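Local coordinates for protein phosphoglycolate phosphatase (Lactobacillus plantarum, PDB 2HDO) that is a putative phosphoglycolate phosphatase of the haloacid dehalogenase-like hydrolase family, and probably removes the phosphate group from 2-phosphoglycolate, at residues P20-V25 against A69-V74; Q52-L57 against D65-Q70. One frame throughout, in Å; residues are numbered along the deposited sequence.

Both contacts lie in the helical part of the chain that comes, in sequence, between strand 6-9 and strand 100-104 of the parallel sheet, where helices 19-31, 39-45, 50-56 and 64-75 follow one another; this is consistent with the helical cap carried by many relatives of the haloacid dehalogenase-like family. Helix 64-75 is common to the two. Contact 1 sets its later turns against the first turns of helix 19-31, whereas contact 2 sets its earlier turns against helix 50-56, closer in sequence. Their centres are about 11 Å apart. Helix 64-75 thus ties the first helix of this group to the third, and Ala69 and Gln70 belong to both of its segments.

Contact 1. Residues P20-V25 against A69-V74; sequences PAYTTV and AQYEDV
Tyr71 brings its hydroxyl to the edge of the Tyr22 ring, in the plane of that ring, with OH of Tyr71 3.5 Å from CD1 of Tyr22. The two side chains run roughly perpendicular to each other. The Tyr71 ring itself is met obliquely, by CD1 of Tyr22 near its hydroxyl end and by a methyl group of Val25 farther back. That methyl, CG1 of Val25, sits 3.5 Å from CD1 of Tyr71 and almost as near to CE1. The same CG1 also reaches Val74, 3.8 Å from its CG1, where the two valines lie alongside with their chains pointing opposite ways. With CG opposite the backbone N (chi1 172°), the Tyr71 ring reaches from helix 64-75 to both Tyr22 and Val25.

The axes of segments 20-25 and 69-74 approach to 10.4 Å, with 123° between their directions. The backbones are nearest at Val25 and Val74, whose CA atoms are 6.2 Å apart; Tyr71 reaches out toward Tyr22, where they are farther apart. Beyond the segments, OH of Tyr22 and OG1 of Thr45 share a hydrogen bond, and the Tyr22 ring meets Phe46 edge-to-face. Were Tyr71 replaced by alanine, CG1 of Val25 and CD1 of Tyr22 would probably lose their aromatic neighbour and a gap would open between the helices.

The contact joins two helices of what is probably the cap, and Tyr71 lies near, without touching, Asp10, Asp12 and Thr14, which match the DxDx(T/V) pattern of the family. Between these segments the contact is apolar apart from the Tyr71 oxygen set against a ring edge, and it probably depends on close fit and on burying methyl and ring carbons.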
loop_
_atom_site.group_PDB
_atom_site.type_symbol
_atom_site.label_atom_id
_atom_site.label_comp_id
_atom_site.label_asym_id
_atom_site.label_seq_id
_atom_site.Cartn_x
_atom_site.Cartn_y
_atom_site.Cartn_z
ATOM N N PRO A 20 1.989 1.371 13.275
ATOM C CA PRO A 20 2.846 1.578 14.459
ATOM C C PRO A 20 4.320 1.895 14.150
ATOM O O PRO A 20 4.871 2.854 14.697
ATOM C CB PRO A 20 2.692 0.280 15.226
ATOM C CG PRO A 20 1.328 -0.211 14.854
ATOM C CD PRO A 20 1.212 0.129 13.370
ATOM N N ALA A 21 4.956 1.104 13.293
ATOM C CA ALA A 21 6.366 1.356 12.893
ATOM C C ALA A 21 6.506 2.709 12.195
ATOM O O ALA A 21 7.422 3.485 12.504
ATOM C CB ALA A 21 6.915 0.236 12.031
ATOM N N TYR A 22 5.560 3.025 11.305
ATOM C CA TYR A 22 5.534 4.330 10.646
ATOM C C TYR A 22 5.557 5.463 11.649
ATOM O O TYR A 22 6.258 6.466 11.468
ATOM C CB TYR A 22 4.266 4.426 9.793
ATOM C CG TYR A 22 3.940 5.816 9.277
ATOM C CD1 TYR A 22 4.488 6.265 8.093
ATOM C CD2 TYR A 22 3.049 6.655 9.955
ATOM C CE1 TYR A 22 4.192 7.506 7.600
ATOM C CE2 TYR A 22 2.755 7.932 9.479
ATOM C CZ TYR A 22 3.325 8.340 8.302
ATOM O OH TYR A 22 3.040 9.577 7.804
ATOM N N THR A 23 4.750 5.304 12.680
ATOM C CA THR A 23 4.622 6.330 13.687
ATOM C C THR A 23 5.970 6.584 14.355
ATOM O O THR A 23 6.395 7.715 14.488
ATOM C CB THR A 23 3.510 6.008 14.706
ATOM O OG1 THR A 23 2.258 5.902 14.003
ATOM C CG2 THR A 23 3.451 7.122 15.770
ATOM N N THR A 24 6.615 5.510 14.806
ATOM C CA THR A 24 7.917 5.583 15.483
ATOM C C THR A 24 8.965 6.245 14.557
ATOM O O THR A 24 9.710 7.113 14.938
ATOM C CB THR A 24 8.371 4.145 15.852
ATOM O OG1 THR A 24 7.448 3.583 16.801
ATOM C CG2 THR A 24 9.772 4.092 16.444
ATOM N N VAL A 25 8.970 5.845 13.306
ATOM C CA VAL A 25 9.986 6.289 12.377
ATOM C C VAL A 25 9.742 7.758 12.061
ATOM O O VAL A 25 10.650 8.564 12.115
ATOM C CB VAL A 25 9.967 5.460 11.092
ATOM C CG1 VAL A 25 10.893 6.111 10.050
ATOM C CG2 VAL A 25 10.356 3.986 11.365
ATOM N N ALA A 69 14.841 10.361 2.465
ATOM C CA ALA A 69 16.043 9.554 2.638
ATOM C C ALA A 69 16.215 9.140 4.107
ATOM O O ALA A 69 16.509 7.998 4.414
ATOM C CB ALA A 69 17.252 10.335 2.152
ATOM N N GLN A 70 16.032 10.088 5.007
ATOM C CA GLN A 70 16.076 9.787 6.427
ATOM C C GLN A 70 15.046 8.736 6.798
ATOM O O GLN A 70 15.350 7.786 7.525
ATOM C CB GLN A 70 15.841 11.030 7.247
ATOM C CG GLN A 70 16.956 12.003 7.129
ATOM C CD GLN A 70 16.623 13.293 7.786
ATOM O OE1 GLN A 70 16.153 14.211 7.123
ATOM N NE2 GLN A 70 16.734 13.338 9.106
ATOM N N TYR A 71 13.838 8.898 6.274
ATOM C CA TYR A 71 12.763 8.015 6.597
ATOM C C TYR A 71 13.120 6.633 6.166
ATOM O O TYR A 71 12.930 5.681 6.926
ATOM C CB TYR A 71 11.446 8.426 5.928
ATOM C CG TYR A 71 10.336 7.422 6.090
ATOM C CD1 TYR A 71 9.488 7.462 7.188
ATOM C CD2 TYR A 71 10.124 6.434 5.144
ATOM C CE1 TYR A 71 8.469 6.512 7.361
ATOM C CE2 TYR A 71 9.089 5.475 5.295
ATOM C CZ TYR A 71 8.255 5.542 6.404
ATOM O OH TYR A 71 7.213 4.631 6.560
ATOM N N GLU A 72 13.623 6.496 4.934
ATOM C CA GLU A 72 13.942 5.150 4.444
ATOM C C GLU A 72 15.068 4.501 5.250
ATOM O O GLU A 72 15.054 3.298 5.530
ATOM C CB GLU A 72 14.280 5.198 2.960
ATOM C CG GLU A 72 13.164 5.743 2.105
ATOM N N ASP A 73 16.039 5.318 5.632
ATOM C CA ASP A 73 17.172 4.834 6.422
ATOM C C ASP A 73 16.770 4.297 7.784
ATOM O O ASP A 73 17.212 3.222 8.180
ATOM C CB ASP A 73 18.194 5.952 6.574
ATOM C CG ASP A 73 18.815 6.371 5.230
ATOM O OD1 ASP A 73 18.618 5.650 4.216
ATOM O OD2 ASP A 73 19.502 7.422 5.195
ATOM N N VAL A 74 15.888 5.010 8.475
ATOM C CA VAL A 74 15.407 4.608 9.794
ATOM C C VAL A 74 14.450 3.432 9.708
ATOM O O VAL A 74 14.516 2.489 10.503
ATOM C CB VAL A 74 14.725 5.792 10.521
ATOM C CG1 VAL A 74 14.152 5.315 11.843
ATOM C CG2 VAL A 74 15.720 6.898 10.756
#

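Contact 2. Residues Q52-L57 against D65-Q70; sequences QAMTEL and DHFQAQ
Selenium meets an aromatic ring where Met54, present as selenomethionine, lies against Phe67. This is a Met-aromatic contact, with SE of Met54 4.2 Å from the centroid of the Phe67 ring and 45° off its normal, an oblique approach toward the root of the ring. The closest atom there is CD1 of Phe67, 3.5 Å from SE of Met54, and SE also touches CB and CG.

Apolar packing continues along the same side chain. CG of Met54 lies over one face of the Phe67 ring, 4.0 Å from CD1 of Phe67, the two side chains overlapping as they extend from facing helices. The Met54 chain stays extended as far as SE and then bends (chi3 -75°), which turns CE away from the ring toward Gln68. In the conformer described, CE of Met54 touches CG of Gln68 at 3.6 Å; because Gln68 has a second conformer, this part of the contact, including the nearness of its OE1 to SE, is less certain. The Phe67 ring is buried, and no hydrogen bonding links the segments.

Helices 50-56 and 64-75 are joined by a short connection, and Met54 spans the gap between them, where CA of Met54 and CA of Phe67 are 8.4 Å apart. Helix 19-31 supports Phe67 from beyond the segments through Met26, Val29 and Leu30, and Tyr33 adds a second ring. Helix 39-45 packs against helix 50-56 through Ala53 and Glu56, so the contact belongs to a group of four helices that follow strand 6-9 and precede strand 100-104 in sequence.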
loop_
_atom_site.group_PDB
_atom_site.type_symbol
_atom_site.label_atom_id
_atom_site.label_comp_id
_atom_site.label_asym_id
_atom_site.label_seq_id
_atom_site.Cartn_x
_atom_site.Cartn_y
_atom_site.Cartn_z
ATOM N N GLN A 52 2.269 14.586 -0.090
ATOM C CA GLN A 52 1.142 15.162 0.635
ATOM C C GLN A 52 1.387 15.241 2.142
ATOM O O GLN A 52 1.123 16.248 2.807
ATOM C CB GLN A 52 -0.166 14.376 0.382
ATOM C CG GLN A 52 -1.360 15.170 0.890
ATOM C CD GLN A 52 -2.659 14.398 0.925
ATOM O OE1 GLN A 52 -2.730 13.231 0.497
ATOM N NE2 GLN A 52 -3.700 15.041 1.448
ATOM N N ALA A 53 1.889 14.148 2.698
ATOM C CA ALA A 53 2.153 14.104 4.122
ATOM C C ALA A 53 3.195 15.141 4.531
ATOM O O ALA A 53 3.045 15.807 5.538
ATOM C CB ALA A 53 2.655 12.727 4.494
HETATM N N MSE A 54 4.282 15.251 3.788
HETATM C CA MSE A 54 5.322 16.209 4.190
HETATM C C MSE A 54 4.794 17.619 4.032
HETATM O O MSE A 54 5.150 18.510 4.775
HETATM C CB MSE A 54 6.592 16.014 3.371
HETATM C CG MSE A 54 7.229 14.682 3.634
HETATM SE SE MSE A 54 8.933 14.499 2.695
HETATM C CE MSE A 54 8.249 14.207 0.943
ATOM N N THR A 55 3.912 17.836 3.066
ATOM C CA THR A 55 3.281 19.138 2.917
ATOM C C THR A 55 2.376 19.407 4.143
ATOM O O THR A 55 2.435 20.464 4.757
ATOM C CB THR A 55 2.526 19.277 1.580
ATOM O OG1 THR A 55 3.444 19.064 0.494
ATOM C CG2 THR A 55 1.885 20.635 1.477
ATOM N N GLU A 56 1.563 18.425 4.507
ATOM C CA GLU A 56 0.625 18.572 5.597
ATOM C C GLU A 56 1.352 18.878 6.892
ATOM O O GLU A 56 0.847 19.644 7.697
ATOM C CB GLU A 56 -0.217 17.293 5.736
ATOM C CG GLU A 56 -1.452 17.469 6.567
ATOM C CD GLU A 56 -1.165 17.318 8.029
ATOM O OE1 GLU A 56 -0.135 16.672 8.336
ATOM O OE2 GLU A 56 -1.912 17.882 8.861
ATOM N N LEU A 57 2.531 18.274 7.059
ATOM C CA LEU A 57 3.330 18.456 8.269
ATOM C C LEU A 57 4.169 19.742 8.286
ATOM O O LEU A 57 4.848 20.027 9.281
ATOM C CB LEU A 57 4.277 17.267 8.423
ATOM C CG LEU A 57 3.569 15.967 8.800
ATOM C CD1 LEU A 57 4.408 14.701 8.547
ATOM C CD2 LEU A 57 3.110 16.053 10.277
ATOM N N ASP A 65 13.392 15.748 -0.281
ATOM C CA ASP A 65 14.223 14.609 -0.693
ATOM C C ASP A 65 15.045 14.083 0.484
ATOM O O ASP A 65 15.166 12.871 0.672
ATOM C CB ASP A 65 15.138 14.954 -1.855
ATOM C CG ASP A 65 14.370 15.233 -3.157
ATOM O OD1 ASP A 65 13.191 14.811 -3.306
ATOM O OD2 ASP A 65 14.975 15.879 -4.045
ATOM N N HIS A 66 15.566 14.997 1.293
ATOM C CA HIS A 66 16.334 14.601 2.472
ATOM C C HIS A 66 15.479 13.884 3.493
ATOM O O HIS A 66 15.844 12.805 3.958
ATOM C CB HIS A 66 17.019 15.773 3.154
ATOM C CG HIS A 66 18.087 15.338 4.114
ATOM N ND1 HIS A 66 18.460 16.078 5.219
ATOM C CD2 HIS A 66 18.819 14.194 4.165
ATOM C CE1 HIS A 66 19.403 15.428 5.885
ATOM N NE2 HIS A 66 19.631 14.279 5.272
ATOM N N PHE A 67 14.331 14.473 3.810
ATOM C CA PHE A 67 13.349 13.843 4.706
ATOM C C PHE A 67 13.046 12.405 4.284
ATOM O O PHE A 67 13.064 11.493 5.098
ATOM C CB PHE A 67 12.040 14.690 4.705
ATOM C CG PHE A 67 11.041 14.273 5.751
ATOM C CD1 PHE A 67 10.285 13.119 5.597
ATOM C CD2 PHE A 67 10.871 15.027 6.882
ATOM C CE1 PHE A 67 9.391 12.725 6.568
ATOM C CE2 PHE A 67 9.975 14.652 7.829
ATOM C CZ PHE A 67 9.244 13.496 7.700
ATOM N N GLN A 68 12.785 12.187 3.000
ATOM C CA GLN A 68 12.442 10.841 2.548
ATOM C C GLN A 68 13.621 9.873 2.675
ATOM O O GLN A 68 13.415 8.706 2.992
ATOM C CB GLN A 68 11.880 10.829 1.113
ATOM C CG GLN A 68 10.433 11.297 1.016
ATOM C CD GLN A 68 9.475 10.424 1.799
ATOM O OE1 GLN A 68 8.773 10.893 2.702
ATOM N NE2 GLN A 68 9.451 9.145 1.470
ATOM N N ALA A 69 14.841 10.361 2.465
ATOM C CA ALA A 69 16.043 9.554 2.638
ATOM C C ALA A 69 16.215 9.140 4.107
ATOM O O ALA A 69 16.509 7.998 4.414
ATOM C CB ALA A 69 17.252 10.335 2.152
ATOM N N GLN A 70 16.032 10.088 5.007
ATOM C CA GLN A 70 16.076 9.787 6.427
ATOM C C GLN A 70 15.046 8.736 6.798
ATOM O O GLN A 70 15.350 7.786 7.525
ATOM C CB GLN A 70 15.841 11.030 7.247
ATOM C CG GLN A 70 16.956 12.003 7.129
ATOM C CD GLN A 70 16.623 13.293 7.786
ATOM O OE1 GLN A 70 16.153 14.211 7.123
ATOM N NE2 GLN A 70 16.734 13.338 9.106
#